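Lipolytic protein G-D-S-L family (Veillonella parvula DSM 2008, PDB 4RW0) probably hydrolyses ester bonds of lipids or other acylated substrates, as a member of the GDSL lipase/acylhydrolase family with the SGNH-hydrolase fold. Local coordinates at residues Val105-Ile113 and Val124-Ala135. Residues are numbered along the deposited sequence; the frame is centred on the assembly and turned at random.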
ATOM      1  N   VAL A 105      -9.185   8.531   0.412  1.00 24.78           N
ATOM      2  CA  VAL A 105      -8.420   7.331   0.450  1.00 25.62           C
ATOM      3  C   VAL A 105      -7.665   7.151  -0.872  1.00 29.00           C
ATOM      4  O   VAL A 105      -8.149   7.519  -1.938  1.00 26.44           O
ATOM      5  CB  VAL A 105      -9.330   6.132   0.664  1.00 27.64           C
ATOM      6  CG1 VAL A 105      -8.624   4.832   0.463  1.00 30.44           C
ATOM      7  CG2 VAL A 105      -9.913   6.144   2.083  1.00 31.79           C
ATOM      8  N   ILE A 106      -6.474   6.615  -0.750  1.00 22.62           N
ATOM      9  CA  ILE A 106      -5.663   6.131  -1.895  1.00 24.16           C
ATOM     10  C   ILE A 106      -5.322   4.705  -1.634  1.00 23.17           C
ATOM     11  O   ILE A 106      -4.829   4.360  -0.557  1.00 22.25           O
ATOM     12  CB  ILE A 106      -4.389   6.969  -2.053  1.00 24.89           C
ATOM     13  CG1 ILE A 106      -4.740   8.424  -2.240  1.00 24.38           C
ATOM     14  CG2 ILE A 106      -3.581   6.423  -3.220  1.00 23.25           C
ATOM     15  CD1 ILE A 106      -3.593   9.371  -1.992  1.00 26.43           C
ATOM     16  N   ILE A 107      -5.591   3.853  -2.616  1.00 21.97           N
ATOM     17  CA  ILE A 107      -5.383   2.452  -2.494  1.00 23.42           C
ATOM     18  C   ILE A 107      -4.095   1.991  -3.198  1.00 26.47           C
ATOM     19  O   ILE A 107      -3.861   2.384  -4.340  1.00 26.33           O
ATOM     20  CB  ILE A 107      -6.576   1.679  -3.153  1.00 28.35           C
ATOM     21  CG1 ILE A 107      -7.875   1.993  -2.437  1.00 31.69           C
ATOM     22  CG2 ILE A 107      -6.378   0.189  -3.070  1.00 31.40           C
ATOM     23  CD1 ILE A 107      -9.096   1.462  -3.160  1.00 37.09           C
ATOM     24  N   GLY A 108      -3.281   1.177  -2.523  1.00 22.71           N
ATOM     25  CA  GLY A 108      -2.101   0.588  -3.147  1.00 23.27           C
ATOM     26  C   GLY A 108      -2.375  -0.840  -3.469  1.00 22.78           C
ATOM     27  O   GLY A 108      -3.016  -1.535  -2.688  1.00 21.86           O
ATOM     28  N   LEU A 109      -1.968  -1.294  -4.649  1.00 24.42           N
ATOM     29  CA  LEU A 109      -2.122  -2.701  -5.020  1.00 24.36           C
ATOM     30  C   LEU A 109      -0.832  -3.379  -4.648  1.00 25.80           C
ATOM     31  O   LEU A 109       0.205  -3.072  -5.219  1.00 24.73           O
ATOM     32  CB  LEU A 109      -2.385  -2.845  -6.517  1.00 26.28           C
ATOM     33  CG  LEU A 109      -3.511  -1.978  -7.038  1.00 26.11           C
ATOM     34  CD1 LEU A 109      -3.693  -2.123  -8.558  1.00 28.40           C
ATOM     35  CD2 LEU A 109      -4.816  -2.297  -6.331  1.00 26.23           C
ATOM     36  N   GLU A 110      -0.907  -4.359  -3.760  1.00 22.75           N
ATOM     37  CA  GLU A 110       0.259  -4.968  -3.244  1.00 23.71           C
ATOM     38  C   GLU A 110       0.974  -5.821  -4.334  1.00 23.57           C
ATOM     39  O   GLU A 110       0.361  -6.284  -5.277  1.00 23.42           O
ATOM     40  CB  GLU A 110      -0.042  -5.781  -1.991  1.00 26.64           C
ATOM     41  CG  GLU A 110       1.167  -5.775  -1.025  1.00 34.29           C
ATOM     42  CD  GLU A 110       0.817  -5.959   0.479  1.00 37.49           C
ATOM     43  OE1 GLU A 110      -0.285  -6.473   0.783  1.00 35.97           O
ATOM     44  OE2 GLU A 110       1.677  -5.592   1.332  1.00 36.33           O
ATOM     45  N   THR A 111       2.248  -5.990  -4.133  1.00 22.07           N
ATOM     46  CA  THR A 111       3.164  -6.603  -5.055  1.00 24.41           C
ATOM     47  C   THR A 111       3.127  -8.106  -5.010  1.00 24.84           C
ATOM     48  O   THR A 111       2.508  -8.732  -4.162  1.00 25.72           O
ATOM     49  CB  THR A 111       4.580  -6.061  -4.742  1.00 24.45           C
ATOM     50  OG1 THR A 111       4.814  -6.102  -3.329  1.00 24.96           O
ATOM     51  CG2 THR A 111       4.690  -4.623  -5.174  1.00 25.95           C
ATOM     52  N   GLN A 112       3.786  -8.724  -5.974  1.00 25.93           N
ATOM     53  CA  GLN A 112       3.657 -10.157  -6.169  1.00 24.20           C
ATOM     54  C   GLN A 112       4.260 -11.027  -5.095  1.00 23.57           C
ATOM     55  O   GLN A 112       5.200 -10.649  -4.410  1.00 24.79           O
ATOM     56  CB  GLN A 112       4.263 -10.532  -7.536  1.00 25.59           C
ATOM     57  CG  GLN A 112       5.790 -10.590  -7.529  1.00 22.60           C
ATOM     58  CD  GLN A 112       6.369 -10.278  -8.918  1.00 25.71           C
ATOM     59  OE1 GLN A 112       6.110  -9.221  -9.496  1.00 27.33           O
ATOM     60  NE2 GLN A 112       7.192 -11.178  -9.426  1.00 27.58           N
ATOM     61  N   ILE A 113       3.723 -12.225  -4.978  1.00 23.21           N
ATOM     62  CA  ILE A 113       4.296 -13.259  -4.134  1.00 25.66           C
ATOM     63  C   ILE A 113       5.231 -14.076  -5.059  1.00 26.74           C
ATOM     64  O   ILE A 113       4.789 -14.995  -5.789  1.00 29.35           O
ATOM     65  CB  ILE A 113       3.187 -14.094  -3.434  1.00 25.53           C
ATOM     66  CG1 ILE A 113       2.393 -13.149  -2.491  1.00 26.36           C
ATOM     67  CG2 ILE A 113       3.836 -15.225  -2.619  1.00 29.65           C
ATOM     68  CD1 ILE A 113       1.446 -13.826  -1.585  1.00 30.31           C
ATOM     69  N   VAL A 124      -3.378 -12.818  -5.036  1.00 30.51           N
ATOM     70  CA  VAL A 124      -2.988 -11.394  -5.051  1.00 26.60           C
ATOM     71  C   VAL A 124      -3.583 -10.706  -6.271  1.00 26.37           C
ATOM     72  O   VAL A 124      -4.169  -9.625  -6.215  1.00 25.33           O
ATOM     73  CB  VAL A 124      -1.413 -11.215  -5.070  1.00 28.47           C
ATOM     74  CG1 VAL A 124      -1.026  -9.775  -5.318  1.00 30.11           C
ATOM     75  CG2 VAL A 124      -0.804 -11.625  -3.772  1.00 28.89           C
ATOM     76  N   ARG A 125      -3.454 -11.371  -7.410  1.00 29.04           N
ATOM     77  CA  ARG A 125      -3.982 -10.817  -8.623  1.00 29.88           C
ATOM     78  C   ARG A 125      -5.468 -10.649  -8.592  1.00 26.54           C
ATOM     79  O   ARG A 125      -5.949  -9.644  -9.118  1.00 27.87           O
ATOM     80  CB  ARG A 125      -3.545 -11.640  -9.857  1.00 31.72           C
ATOM     81  CG  ARG A 125      -2.045 -11.437 -10.125  1.00 36.16           C
ATOM     82  CD  ARG A 125      -1.419 -12.417 -11.080  1.00 41.03           C
ATOM     83  NE  ARG A 125      -2.172 -12.462 -12.301  1.00 44.41           N
ATOM     84  CZ  ARG A 125      -2.104 -13.463 -13.191  1.00 60.76           C
ATOM     85  NH1 ARG A 125      -1.256 -14.512 -13.039  1.00 55.70           N
ATOM     86  NH2 ARG A 125      -2.896 -13.408 -14.258  1.00 63.27           N
ATOM     87  N   GLU A 126      -6.173 -11.617  -8.037  1.00 30.93           N
ATOM     88  CA  GLU A 126      -7.659 -11.558  -7.919  1.00 34.14           C
ATOM     89  C   GLU A 126      -8.072 -10.422  -7.018  1.00 30.80           C
ATOM     90  O   GLU A 126      -8.969  -9.673  -7.346  1.00 32.04           O
ATOM     91  CB  GLU A 126      -8.230 -12.872  -7.317  1.00 40.89           C
ATOM     92  CG  GLU A 126      -8.199 -14.116  -8.208  1.00 54.15           C
ATOM     93  CD  GLU A 126      -8.430 -15.464  -7.482  1.00 63.02           C
ATOM     94  OE1 GLU A 126      -8.866 -15.509  -6.309  1.00 60.37           O
ATOM     95  OE2 GLU A 126      -8.152 -16.509  -8.107  1.00 72.93           O
ATOM     96  N   VAL A 127      -7.388 -10.255  -5.874  1.00 30.69           N
ATOM     97  CA  VAL A 127      -7.657  -9.112  -4.977  1.00 25.20           C
ATOM     98  C   VAL A 127      -7.454  -7.847  -5.746  1.00 25.82           C
ATOM     99  O   VAL A 127      -8.316  -6.970  -5.731  1.00 27.73           O
ATOM    100  CB  VAL A 127      -6.740  -9.146  -3.706  1.00 26.73           C
ATOM    101  CG1 VAL A 127      -6.793  -7.866  -2.920  1.00 27.63           C
ATOM    102  CG2 VAL A 127      -7.105 -10.307  -2.838  1.00 28.66           C
ATOM    103  N   ASN A 128      -6.330  -7.725  -6.471  1.00 25.40           N
ATOM    104  CA  ASN A 128      -6.037  -6.448  -7.078  1.00 26.90           C
ATOM    105  C   ASN A 128      -7.014  -6.088  -8.195  1.00 26.92           C
ATOM    106  O   ASN A 128      -7.362  -4.921  -8.364  1.00 27.74           O
ATOM    107  CB  ASN A 128      -4.587  -6.358  -7.594  1.00 26.69           C
ATOM    108  CG  ASN A 128      -3.556  -6.255  -6.496  1.00 26.18           C
ATOM    109  OD1 ASN A 128      -3.877  -5.949  -5.360  1.00 26.91           O
ATOM    110  ND2 ASN A 128      -2.294  -6.547  -6.845  1.00 26.94           N
ATOM    111  N   GLU A 129      -7.446  -7.064  -8.983  1.00 28.30           N
ATOM    112  CA  GLU A 129      -8.530  -6.794  -9.978  1.00 29.71           C
ATOM    113  C   GLU A 129      -9.815  -6.269  -9.359  1.00 27.70           C
ATOM    114  O   GLU A 129     -10.411  -5.295  -9.841  1.00 27.94           O
ATOM    115  CB  GLU A 129      -8.868  -8.070 -10.827  1.00 35.55           C
ATOM    116  CG  GLU A 129      -7.779  -8.410 -11.838  1.00 43.05           C
ATOM    117  CD  GLU A 129      -7.307  -7.198 -12.678  1.00 54.75           C
ATOM    118  OE1 GLU A 129      -6.076  -6.875 -12.589  1.00 56.84           O
ATOM    119  OE2 GLU A 129      -8.148  -6.543 -13.386  1.00 56.68           O
ATOM    120  N   GLN A 130     -10.213  -6.850  -8.251  1.00 31.57           N
ATOM    121  CA  GLN A 130     -11.416  -6.369  -7.576  1.00 31.59           C
ATOM    122  C   GLN A 130     -11.239  -5.000  -6.980  1.00 31.61           C
ATOM    123  O   GLN A 130     -12.171  -4.195  -6.964  1.00 30.15           O
ATOM    124  CB  GLN A 130     -11.871  -7.367  -6.542  1.00 34.65           C
ATOM    125  CG  GLN A 130     -12.322  -8.701  -7.124  1.00 38.19           C
ATOM    126  CD  GLN A 130     -12.642  -9.726  -6.061  1.00 42.24           C
ATOM    127  OE1 GLN A 130     -13.671  -9.662  -5.405  1.00 43.19           O
ATOM    128  NE2 GLN A 130     -11.753 -10.675  -5.877  1.00 50.15           N
ATOM    129  N   LEU A 131     -10.024  -4.681  -6.513  1.00 33.46           N
ATOM    130  CA  LEU A 131      -9.776  -3.351  -5.971  1.00 28.12           C
ATOM    131  C   LEU A 131      -9.845  -2.323  -7.068  1.00 27.00           C
ATOM    132  O   LEU A 131     -10.370  -1.212  -6.894  1.00 28.92           O
ATOM    133  CB  LEU A 131      -8.365  -3.288  -5.284  1.00 27.40           C
ATOM    134  CG  LEU A 131      -8.234  -4.001  -3.940  1.00 26.49           C
ATOM    135  CD1 LEU A 131      -6.762  -4.002  -3.448  1.00 27.72           C
ATOM    136  CD2 LEU A 131      -9.149  -3.302  -2.912  1.00 27.37           C
ATOM    137  N   LYS A 132      -9.252  -2.631  -8.214  1.00 28.58           N
ATOM    138  CA  LYS A 132      -9.316  -1.655  -9.314  1.00 30.69           C
ATOM    139  C   LYS A 132     -10.787  -1.386  -9.704  1.00 30.63           C
ATOM    140  O   LYS A 132     -11.143  -0.254 -10.006  1.00 32.81           O
ATOM    141  CB  LYS A 132      -8.588  -2.118 -10.568  1.00 30.29           C
ATOM    142  CG  LYS A 132      -7.118  -2.268 -10.416  1.00 33.12           C
ATOM    143  CD  LYS A 132      -6.479  -2.621 -11.739  1.00 40.20           C
ATOM    144  CE  LYS A 132      -5.639  -3.854 -11.625  1.00 49.20           C
ATOM    145  NZ  LYS A 132      -4.696  -3.913 -12.769  1.00 58.76           N
ATOM    146  N   ALA A 133     -11.597  -2.417  -9.670  1.00 35.90           N
ATOM    147  CA  ALA A 133     -13.037  -2.282 -10.031  1.00 39.70           C
ATOM    148  C   ALA A 133     -13.769  -1.441  -8.999  1.00 37.05           C
ATOM    149  O   ALA A 133     -14.492  -0.503  -9.343  1.00 36.33           O
ATOM    150  CB  ALA A 133     -13.664  -3.642 -10.157  1.00 39.59           C
ATOM    151  N   TYR A 134     -13.512  -1.705  -7.728  1.00 34.33           N
ATOM    152  CA  TYR A 134     -14.086  -0.875  -6.650  1.00 31.44           C
ATOM    153  C   TYR A 134     -13.668   0.593  -6.770  1.00 34.07           C
ATOM    154  O   TYR A 134     -14.476   1.496  -6.583  1.00 35.79           O
ATOM    155  CB  TYR A 134     -13.705  -1.504  -5.269  1.00 34.86           C
ATOM    156  CG  TYR A 134     -14.278  -0.796  -4.058  1.00 37.26           C
ATOM    157  CD1 TYR A 134     -13.668   0.321  -3.531  1.00 32.83           C
ATOM    158  CD2 TYR A 134     -15.453  -1.237  -3.477  1.00 33.44           C
ATOM    159  CE1 TYR A 134     -14.207   0.979  -2.442  1.00 37.84           C
ATOM    160  CE2 TYR A 134     -16.028  -0.566  -2.422  1.00 36.12           C
ATOM    161  CZ  TYR A 134     -15.402   0.523  -1.883  1.00 38.96           C
ATOM    162  OH  TYR A 134     -15.977   1.141  -0.810  1.00 39.17           O
ATOM    163  N   ALA A 135     -12.388   0.857  -7.031  1.00 31.63           N
ATOM    164  CA  ALA A 135     -11.900   2.194  -7.050  1.00 30.16           C
ATOM    165  C   ALA A 135     -12.474   2.961  -8.233  1.00 36.29           C
ATOM    166  O   ALA A 135     -12.705   4.160  -8.142  1.00 38.06           O
ATOM    167  CB  ALA A 135     -10.396   2.185  -7.181  1.00 32.07           C
TER
HETATM  168  O   HOH W   1      -3.499  -5.553  -2.625  1.00 30.53           O
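Asn-128 carries the polar part of this contact, its amide gripping both backbone polar groups of Glu-110, the C=O directly and the N-H through a water. Its ND2 donates to Glu-110 O at 3.1 Å; the N-H...O angle of 161° and an acceptor only 6° out of the amide plane mark a well-directed bond, which also lies in the carbonyl plane. The other end of the amide works through a water: OD1 accepts from it at 2.8 Å, and the water accepts in turn from Glu-110 N. With both ends engaged, the rotation of the buried amide is fixed. CG stands beside its own backbone N (chi1 -72°), which directs the group at the 105-113 backbone, where Leu-109 CB meets Asn-128 CG at 3.6 Å.

Apolar contacts flank this grip. The two methyls of Leu-109 part around the helix surface: CD2 meets Leu-131 CB at 3.8 Å, the two leucine side chains running antiparallel alongside one another, whereas CD1 lies against the aliphatic CG and CE of Lys-132, crossing that chain at about a right angle. Lys-132 bends at chi3, and its NZ pairs with Glu-129 in a salt bridge. Ile-107 touches more loosely, CG2 to Leu-131 CD1 at 4.2 Å and CD1 to Ala-135 CB. At the far end, Val-124 splits its branches, CG2 packing on Ile-113 CG1 at 3.8 Å and CG1 resting near the carbonyl oxygens of Glu-110 and Thr-111.

The Glu-110 carboxylate turns its back on the helix, and its OE1 accepts a hydrogen bond from Thr-76 N. Strand 104-108 and helix 120-138 open a beta-alpha-beta unit completed by parallel strand 141-143, whose Val-142 touches Leu-109 and Ala-135; helix 85-100 meets Ile-107 through Ile-96, and helix 145-154 reaches Asn-128 through Tyr-146.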